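Local coordinates for putative (Helicobacter pylori, PDB 4O8S), which belongs to the nucleotidyltransferase superfamily, is related to AbiEii toxins of type IV toxin-antitoxin systems, and probably transfers nucleotides to a substrate not yet identified, at residues A[21-26]-A[57-62]. Residues are numbered along the deposited sequence; the frame is centred on the assembly and turned at random.
Sequences ADTPMV and LGRVKS
Thr23 and Arg59 make the closest backbone approach, with 9.8 Å between Thr23 CA and Arg59 CA, a gap closed mainly by the long side chain of Arg59. The contact joins two parts of the nucleotidyltransferase-superfamily fold: residues 21-26 form the loop that leads from helix 4-19 into strand 26-27 of the mixed sheet, and residues 57-62 lie on helix 56-63. It is small, burying 120 Å² summed over both sides, and lies at the surface, its centre about 19 Å from the centre of the chain. Arg59 does the reaching. Its CG sits beside the backbone N (chi1 -50°), anti to the carbonyl carbon, and further bends at chi2 and chi3 bring the guanidinium to the loop. There Thr23 CG2 lies over one face, 3.6 Å from Arg59 NH1 and offset toward the rim, while the Asp22 carboxylate comes to the edge, with its CG near the guanidinium plane. The two planar groups are turned 71° apart, so they are far from coplanar. The salt bridge runs from Asp22 OD1 to Arg59 NH2, but that pair is modelled too close and its geometry is doubtful. Arg59 NH2 also donates to the backbone O of Asn19, so the same nitrogen also reaches the C-terminal end of helix 4-19. Val60, by contrast, packs against Ile73 of strand 68-75, which places helix 56-63 against the sheet. Thr23 OG1 is engaged within the loop, bonding to Leu20 O and closing an ST turn in which Met25 N donates to Thr23 OG1 at 3.1 Å with an N-H...O angle of 158°.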
# COMPACT_ATOMS: atom_id res chain seq x y z
N ALA A 21 -17.71 -1.44 -0.13
CA ALA A 21 -17.72 -2.01 1.23
C ALA A 21 -18.68 -3.19 1.41
O ALA A 21 -18.50 -4.02 2.32
CB ALA A 21 -17.98 -0.93 2.26
N ASP A 22 -19.70 -3.28 0.56
CA ASP A 22 -20.62 -4.42 0.62
C ASP A 22 -20.26 -5.55 -0.36
O ASP A 22 -21.05 -6.48 -0.53
CB ASP A 22 -22.06 -3.96 0.41
CG ASP A 22 -22.27 -3.23 -0.90
OD1 ASP A 22 -21.27 -2.82 -1.53
OD2 ASP A 22 -23.44 -3.05 -1.31
N THR A 23 -19.09 -5.47 -0.98
CA THR A 23 -18.60 -6.54 -1.87
C THR A 23 -17.45 -7.26 -1.18
O THR A 23 -17.06 -6.88 -0.08
CB THR A 23 -18.09 -5.96 -3.19
OG1 THR A 23 -16.81 -5.36 -2.97
CG2 THR A 23 -19.07 -4.92 -3.74
N PRO A 24 -16.90 -8.33 -1.80
CA PRO A 24 -15.77 -8.95 -1.11
C PRO A 24 -14.41 -8.31 -1.45
O PRO A 24 -13.38 -8.85 -1.04
CB PRO A 24 -15.79 -10.40 -1.62
CG PRO A 24 -17.11 -10.56 -2.38
CD PRO A 24 -17.40 -9.19 -2.90
N MSE A 25 -14.42 -7.19 -2.18
CA MSE A 25 -13.19 -6.47 -2.54
C MSE A 25 -12.42 -5.99 -1.30
O MSE A 25 -13.00 -5.37 -0.42
CB MSE A 25 -13.55 -5.26 -3.39
CG MSE A 25 -14.18 -5.61 -4.71
SE MSE A 25 -12.78 -5.88 -6.10
CE MSE A 25 -12.53 -4.06 -6.67
N VAL A 26 -11.11 -6.24 -1.27
CA VAL A 26 -10.25 -5.80 -0.17
C VAL A 26 -9.13 -4.92 -0.72
O VAL A 26 -8.31 -5.40 -1.53
CB VAL A 26 -9.60 -7.00 0.53
CG1 VAL A 26 -8.78 -6.53 1.77
CG2 VAL A 26 -10.66 -8.05 0.90
N LEU A 57 -17.41 -2.19 -13.19
CA LEU A 57 -17.83 -1.06 -14.00
C LEU A 57 -19.05 -0.34 -13.41
O LEU A 57 -19.10 0.90 -13.38
CB LEU A 57 -18.13 -1.52 -15.43
CG LEU A 57 -16.93 -1.95 -16.27
CD1 LEU A 57 -17.35 -2.21 -17.71
CD2 LEU A 57 -15.87 -0.89 -16.21
N GLY A 58 -20.02 -1.11 -12.94
CA GLY A 58 -21.24 -0.55 -12.38
C GLY A 58 -21.01 0.17 -11.06
O GLY A 58 -21.49 1.30 -10.86
N ARG A 59 -20.30 -0.48 -10.15
CA ARG A 59 -20.00 0.14 -8.86
C ARG A 59 -19.20 1.42 -9.05
O ARG A 59 -19.48 2.45 -8.41
CB ARG A 59 -19.24 -0.84 -7.96
CG ARG A 59 -19.86 -2.22 -7.84
CD ARG A 59 -21.27 -2.16 -7.26
NE ARG A 59 -21.25 -1.71 -5.88
CZ ARG A 59 -21.67 -2.42 -4.84
NH1 ARG A 59 -22.18 -3.64 -5.01
NH2 ARG A 59 -21.58 -1.90 -3.61
N VAL A 60 -18.22 1.39 -9.95
CA VAL A 60 -17.41 2.57 -10.18
C VAL A 60 -18.26 3.74 -10.68
O VAL A 60 -18.14 4.86 -10.18
CB VAL A 60 -16.23 2.31 -11.13
CG1 VAL A 60 -15.57 3.62 -11.54
CG2 VAL A 60 -15.22 1.40 -10.46
N LYS A 61 -19.13 3.48 -11.66
CA LYS A 61 -19.98 4.55 -12.17
C LYS A 61 -20.96 5.05 -11.10
O LYS A 61 -21.19 6.24 -10.96
CB LYS A 61 -20.68 4.15 -13.48
CG LYS A 61 -21.76 3.09 -13.35
CD LYS A 61 -23.17 3.70 -13.18
CE LYS A 61 -24.26 2.61 -13.20
NZ LYS A 61 -24.09 1.57 -12.13
N SER A 62 -21.51 4.13 -10.30
CA SER A 62 -22.45 4.53 -9.27
C SER A 62 -21.73 5.15 -8.05
O SER A 62 -22.37 5.70 -7.16
CB SER A 62 -23.34 3.35 -8.85
OG SER A 62 -22.69 2.52 -7.90